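Local coordinates for protein sulfate transporter 4.1, chloroplastic (Arabidopsis thaliana, PDB 7LHV) that cotransports protons and sulfate across a membrane as a member of the SLC26A/SulP family and may take part in regulating sulfate assimilation, at residues A178-L183 against D328-L333; E171-E176 against P324-H329. All coordinates share one frame; numbering follows the deposited sequence.

Interaction 1: residues A178-L183 against D328-L333; sequences AILLAL and DHAKTL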
loop_
_atom_site.group_PDB
_atom_site.type_symbol
_atom_site.label_atom_id
_atom_site.label_comp_id
_atom_site.label_asym_id
_atom_site.label_seq_id
_atom_site.Cartn_x
_atom_site.Cartn_y
_atom_site.Cartn_z
ATOM N N ALA A 178 -18.215 16.559 -18.281
ATOM C CA ALA A 178 -18.885 16.152 -17.048
ATOM C C ALA A 178 -19.726 14.898 -17.258
ATOM O O ALA A 178 -19.730 13.994 -16.410
ATOM C CB ALA A 178 -19.747 17.293 -16.517
ATOM N N ILE A 179 -20.443 14.820 -18.380
ATOM C CA ILE A 179 -21.260 13.641 -18.658
ATOM C C ILE A 179 -20.379 12.409 -18.855
ATOM O O ILE A 179 -20.685 11.316 -18.351
ATOM C CB ILE A 179 -22.164 13.901 -19.873
ATOM C CG1 ILE A 179 -23.167 15.007 -19.551
ATOM C CG2 ILE A 179 -22.888 12.639 -20.277
ATOM C CD1 ILE A 179 -23.853 15.574 -20.765
ATOM N N LEU A 180 -19.272 12.561 -19.584
ATOM C CA LEU A 180 -18.342 11.450 -19.751
ATOM C C LEU A 180 -17.730 11.039 -18.421
ATOM O O LEU A 180 -17.513 9.848 -18.169
ATOM C CB LEU A 180 -17.249 11.827 -20.749
ATOM C CG LEU A 180 -16.122 10.808 -20.912
ATOM C CD1 LEU A 180 -16.611 9.581 -21.655
ATOM C CD2 LEU A 180 -14.942 11.436 -21.616
ATOM N N LEU A 181 -17.433 12.012 -17.557
ATOM C CA LEU A 181 -16.913 11.697 -16.235
ATOM C C LEU A 181 -17.924 10.895 -15.434
ATOM O O LEU A 181 -17.558 9.954 -14.723
ATOM C CB LEU A 181 -16.543 12.985 -15.504
ATOM C CG LEU A 181 -15.710 12.848 -14.236
ATOM C CD1 LEU A 181 -14.433 12.111 -14.534
ATOM C CD2 LEU A 181 -15.402 14.218 -13.673
ATOM N N ALA A 182 -19.203 11.253 -15.538
ATOM C CA ALA A 182 -20.240 10.483 -14.858
ATOM C C ALA A 182 -20.309 9.057 -15.387
ATOM O O ALA A 182 -20.449 8.106 -14.611
ATOM C CB ALA A 182 -21.590 11.178 -15.004
ATOM N N LEU A 183 -20.214 8.891 -16.709
ATOM C CA LEU A 183 -20.236 7.546 -17.285
ATOM C C LEU A 183 -19.047 6.717 -16.817
ATOM O O LEU A 183 -19.196 5.537 -16.473
ATOM C CB LEU A 183 -20.255 7.625 -18.810
ATOM C CG LEU A 183 -20.161 6.284 -19.535
ATOM C CD1 LEU A 183 -21.391 5.445 -19.263
ATOM C CD2 LEU A 183 -19.974 6.497 -21.023
ATOM N N ASP A 328 -12.569 11.098 -26.579
ATOM C CA ASP A 328 -11.162 11.369 -26.853
ATOM C C ASP A 328 -10.416 11.818 -25.603
ATOM O O ASP A 328 -9.207 11.586 -25.486
ATOM C CB ASP A 328 -11.042 12.425 -27.950
ATOM C CG ASP A 328 -11.499 11.913 -29.304
ATOM O OD1 ASP A 328 -11.379 10.692 -29.548
ATOM O OD2 ASP A 328 -11.976 12.730 -30.122
ATOM N N HIS A 329 -11.110 12.457 -24.664
ATOM C CA HIS A 329 -10.510 12.882 -23.408
ATOM C C HIS A 329 -10.660 11.847 -22.308
ATOM O O HIS A 329 -10.248 12.107 -21.173
ATOM C CB HIS A 329 -11.127 14.204 -22.941
ATOM C CG HIS A 329 -10.910 15.346 -23.881
ATOM N ND1 HIS A 329 -9.831 16.196 -23.786
ATOM C CD2 HIS A 329 -11.648 15.790 -24.924
ATOM C CE1 HIS A 329 -9.906 17.110 -24.737
ATOM N NE2 HIS A 329 -11.001 16.885 -25.441
ATOM N N ALA A 330 -11.232 10.683 -22.619
ATOM C CA ALA A 330 -11.551 9.714 -21.577
ATOM C C ALA A 330 -10.315 9.310 -20.789
ATOM O O ALA A 330 -10.373 9.198 -19.561
ATOM C CB ALA A 330 -12.224 8.487 -22.190
ATOM N N LYS A 331 -9.184 9.100 -21.467
ATOM C CA LYS A 331 -7.973 8.686 -20.762
ATOM C C LYS A 331 -7.490 9.751 -19.787
ATOM O O LYS A 331 -6.841 9.428 -18.785
ATOM C CB LYS A 331 -6.867 8.335 -21.757
ATOM C CG LYS A 331 -7.183 7.130 -22.629
ATOM C CD LYS A 331 -6.095 6.877 -23.661
ATOM C CE LYS A 331 -6.460 5.729 -24.591
ATOM N NZ LYS A 331 -5.424 5.511 -25.642
ATOM N N THR A 332 -7.792 11.019 -20.056
ATOM C CA THR A 332 -7.419 12.076 -19.126
ATOM C C THR A 332 -8.262 12.023 -17.858
ATOM O O THR A 332 -7.840 12.527 -16.811
ATOM C CB THR A 332 -7.565 13.433 -19.813
ATOM O OG1 THR A 332 -6.900 13.388 -21.081
ATOM C CG2 THR A 332 -6.948 14.542 -18.974
ATOM N N LEU A 333 -9.449 11.419 -17.930
ATOM C CA LEU A 333 -10.413 11.467 -16.840
ATOM C C LEU A 333 -10.374 10.250 -15.923
ATOM O O LEU A 333 -11.101 10.232 -14.927
ATOM C CB LEU A 333 -11.825 11.640 -17.400
ATOM C CG LEU A 333 -12.039 13.009 -18.042
ATOM C CD1 LEU A 333 -13.352 13.063 -18.800
ATOM C CD2 LEU A 333 -11.958 14.107 -17.000
#
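Leu180 and Leu333 meet through their methyl groups, with Leu180 CD2 lying 3.6 Å from Leu333 CD1, and across the whole contact the side chains touch through apolar groups alone. The two chains run at a slant to each other. With CG trans to the backbone N (chi1 174°), Leu180 directs CD2 from helix 173-194 to the facing turn; besides Leu333 it reaches the backbone there, 3.8 Å from Ala330 CA, and the methyl of Ala330 beyond that. The next residue, Leu181, makes its contact through CD1. That methyl sits 3.9 Å from Leu333 CB and 4.0 Å from Leu333 CD2, so Leu333 meets the two leucines through different atoms, CD1 for Leu180 and CB and CD2 for Leu181.

Leu181 CD1 also lies 3.8 Å from the carbonyl oxygen Leu333 O, a van der Waals approach. No hydrogen bond crosses between the segments; the same Leu333 O is bonded to Ser337 OG on its own helix.

The contact joins helix 173-194 to the beginning of helix 330-358 and the turn before it, within the sulfate permease family region. Helix 153-166 adds Val159 against Leu181 and Ile166 against Leu333, while Leu177 and Leu184 of helix 173-194 also pack on Leu333.

Interaction 2: residues E171-E176 against P324-H329; sequences EELHIE and PRSFDH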
loop_
_atom_site.group_PDB
_atom_site.type_symbol
_atom_site.label_atom_id
_atom_site.label_comp_id
_atom_site.label_asym_id
_atom_site.label_seq_id
_atom_site.Cartn_x
_atom_site.Cartn_y
_atom_site.Cartn_z
ATOM N N GLU A 171 -17.463 26.118 -22.080
ATOM C CA GLU A 171 -18.847 26.125 -21.611
ATOM C C GLU A 171 -19.683 25.104 -22.380
ATOM O O GLU A 171 -20.848 24.864 -22.051
ATOM C CB GLU A 171 -19.454 27.532 -21.716
ATOM C CG GLU A 171 -20.817 27.700 -21.055
ATOM C CD GLU A 171 -21.135 29.145 -20.729
ATOM O OE1 GLU A 171 -20.196 29.906 -20.411
ATOM O OE2 GLU A 171 -22.324 29.522 -20.792
ATOM N N GLU A 172 -19.085 24.477 -23.383
ATOM C CA GLU A 172 -19.707 23.406 -24.147
ATOM C C GLU A 172 -18.948 22.099 -24.029
ATOM O O GLU A 172 -19.566 21.034 -23.947
ATOM C CB GLU A 172 -19.824 23.803 -25.625
ATOM C CG GLU A 172 -20.504 22.761 -26.495
ATOM C CD GLU A 172 -21.959 22.550 -26.123
ATOM O OE1 GLU A 172 -22.578 23.486 -25.572
ATOM O OE2 GLU A 172 -22.486 21.447 -26.379
ATOM N N LEU A 173 -17.615 22.153 -24.027
ATOM C CA LEU A 173 -16.831 20.965 -23.715
ATOM C C LEU A 173 -16.945 20.599 -22.243
ATOM O O LEU A 173 -16.762 19.431 -21.884
ATOM C CB LEU A 173 -15.369 21.185 -24.102
ATOM C CG LEU A 173 -14.463 19.954 -24.067
ATOM C CD1 LEU A 173 -14.973 18.892 -25.023
ATOM C CD2 LEU A 173 -13.032 20.335 -24.395
ATOM N N HIS A 174 -17.252 21.573 -21.381
ATOM C CA HIS A 174 -17.445 21.279 -19.964
ATOM C C HIS A 174 -18.587 20.295 -19.755
ATOM O O HIS A 174 -18.473 19.355 -18.961
ATOM C CB HIS A 174 -17.725 22.566 -19.189
ATOM C CG HIS A 174 -16.495 23.280 -18.729
ATOM N ND1 HIS A 174 -16.079 23.268 -17.415
ATOM C CD2 HIS A 174 -15.600 24.041 -19.400
ATOM C CE1 HIS A 174 -14.975 23.984 -17.299
ATOM N NE2 HIS A 174 -14.663 24.464 -18.489
ATOM N N ILE A 175 -19.699 20.499 -20.461
ATOM C CA ILE A 175 -20.870 19.646 -20.282
ATOM C C ILE A 175 -20.566 18.219 -20.721
ATOM O O ILE A 175 -20.859 17.252 -20.007
ATOM C CB ILE A 175 -22.067 20.230 -21.051
ATOM C CG1 ILE A 175 -22.528 21.532 -20.395
ATOM C CG2 ILE A 175 -23.190 19.219 -21.132
ATOM C CD1 ILE A 175 -23.312 22.429 -21.316
ATOM N N GLU A 176 -19.979 18.069 -21.912
ATOM C CA GLU A 176 -19.655 16.738 -22.411
ATOM C C GLU A 176 -18.625 16.056 -21.524
ATOM O O GLU A 176 -18.706 14.848 -21.282
ATOM C CB GLU A 176 -19.153 16.822 -23.851
ATOM C CG GLU A 176 -20.170 17.379 -24.828
ATOM C CD GLU A 176 -19.649 17.411 -26.251
ATOM O OE1 GLU A 176 -18.505 16.965 -26.473
ATOM O OE2 GLU A 176 -20.386 17.875 -27.145
ATOM N N PRO A 324 -22.450 9.908 -24.896
ATOM C CA PRO A 324 -21.337 10.865 -24.865
ATOM C C PRO A 324 -20.579 10.878 -26.185
ATOM O O PRO A 324 -20.447 9.857 -26.861
ATOM C CB PRO A 324 -20.460 10.353 -23.718
ATOM C CG PRO A 324 -21.389 9.547 -22.861
ATOM C CD PRO A 324 -22.359 8.916 -23.812
ATOM N N ARG A 325 -20.077 12.058 -26.550
ATOM C CA ARG A 325 -19.363 12.236 -27.807
ATOM C C ARG A 325 -17.905 12.639 -27.637
ATOM O O ARG A 325 -17.217 12.840 -28.644
ATOM C CB ARG A 325 -20.061 13.288 -28.681
ATOM C CG ARG A 325 -21.185 12.752 -29.546
ATOM C CD ARG A 325 -22.519 12.850 -28.834
ATOM N NE ARG A 325 -22.767 14.200 -28.341
ATOM C CZ ARG A 325 -23.284 15.181 -29.070
ATOM N NH1 ARG A 325 -23.624 14.996 -30.336
ATOM N NH2 ARG A 325 -23.466 16.376 -28.515
ATOM N N SER A 326 -17.411 12.759 -26.410
ATOM C CA SER A 326 -16.061 13.245 -26.153
ATOM C C SER A 326 -15.190 12.161 -25.530
ATOM O O SER A 326 -14.455 12.407 -24.573
ATOM C CB SER A 326 -16.087 14.485 -25.264
ATOM O OG SER A 326 -16.443 15.636 -26.007
ATOM N N PHE A 327 -15.252 10.948 -26.083
ATOM C CA PHE A 327 -14.430 9.855 -25.572
ATOM C C PHE A 327 -12.939 10.127 -25.740
ATOM O O PHE A 327 -12.124 9.454 -25.099
ATOM C CB PHE A 327 -14.804 8.549 -26.272
ATOM C CG PHE A 327 -15.929 7.813 -25.616
ATOM C CD1 PHE A 327 -15.689 6.964 -24.550
ATOM C CD2 PHE A 327 -17.229 7.969 -26.059
ATOM C CE1 PHE A 327 -16.722 6.284 -23.945
ATOM C CE2 PHE A 327 -18.269 7.291 -25.458
ATOM C CZ PHE A 327 -18.015 6.446 -24.398
ATOM N N ASP A 328 -12.569 11.098 -26.579
ATOM C CA ASP A 328 -11.162 11.369 -26.853
ATOM C C ASP A 328 -10.416 11.818 -25.603
ATOM O O ASP A 328 -9.207 11.586 -25.486
ATOM C CB ASP A 328 -11.042 12.425 -27.950
ATOM C CG ASP A 328 -11.499 11.913 -29.304
ATOM O OD1 ASP A 328 -11.379 10.692 -29.548
ATOM O OD2 ASP A 328 -11.976 12.730 -30.122
ATOM N N HIS A 329 -11.110 12.457 -24.664
ATOM C CA HIS A 329 -10.510 12.882 -23.408
ATOM C C HIS A 329 -10.660 11.847 -22.308
ATOM O O HIS A 329 -10.248 12.107 -21.173
ATOM C CB HIS A 329 -11.127 14.204 -22.941
ATOM C CG HIS A 329 -10.910 15.346 -23.881
ATOM N ND1 HIS A 329 -9.831 16.196 -23.786
ATOM C CD2 HIS A 329 -11.648 15.790 -24.924
ATOM C CE1 HIS A 329 -9.906 17.110 -24.737
ATOM N NE2 HIS A 329 -11.001 16.885 -25.441
#
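Leu173, in the first turn of helix 173-194, divides its two methyls between two partners on the facing loop: CD1 comes 3.7 Å from Ser326 OG, and CD2 stands 4.1 Å from His329 NE2. A chi1 of -170° turns CG away from the backbone N, and a chi2 of 60° then sets the two methyls toward their different partners. Leu173 and His329 extend from opposite directions, and the His329 side chain also touches Leu177 and Ile166 of helix 153-166. The loop that receives these groups links helix 284-300 to helix 330-358 and ends in a 3-10 turn at 327-329, leading directly into the latter, so the start of one helix of the permease region is tied to the approach to another. Further on, Glu176 sends an extended chain to the loop, and its OE1 accepts a hydrogen bond from Ser326 OG at 2.5 Å. The other oxygen, OE2, makes a long salt bridge of 3.7 Å to Arg325 NH2; it lies well out of the guanidinium plane, with carboxylate and guanidinium 56° apart, leaving attraction of charge without a directed N-H. Replacing Glu176 by an alanine removes the carboxylate and is likely to leave the Ser326 hydroxyl without this acceptor and Arg325 without this opposite charge beside it.

Both contacts bring helix 173-194 against the chain that leads into helix 330-358, and their centres lie about 7 Å apart. Interaction 1 is the buried one, made mainly by leucine and alanine side chains, further along the first helix and at the start of the second. Interaction 2 lies nearer the surface, at the beginning of the first helix, where a carboxylate, a hydroxyl and a guanidinium group add polar and charged links beside the apolar touch of Leu173. Asp328 and His329 belong to the segments of both. The contacts also touch directly: Leu183 CD2 packs against Phe327 CZ at 3.9 Å, and Leu180 of interaction 1 meets the same ring.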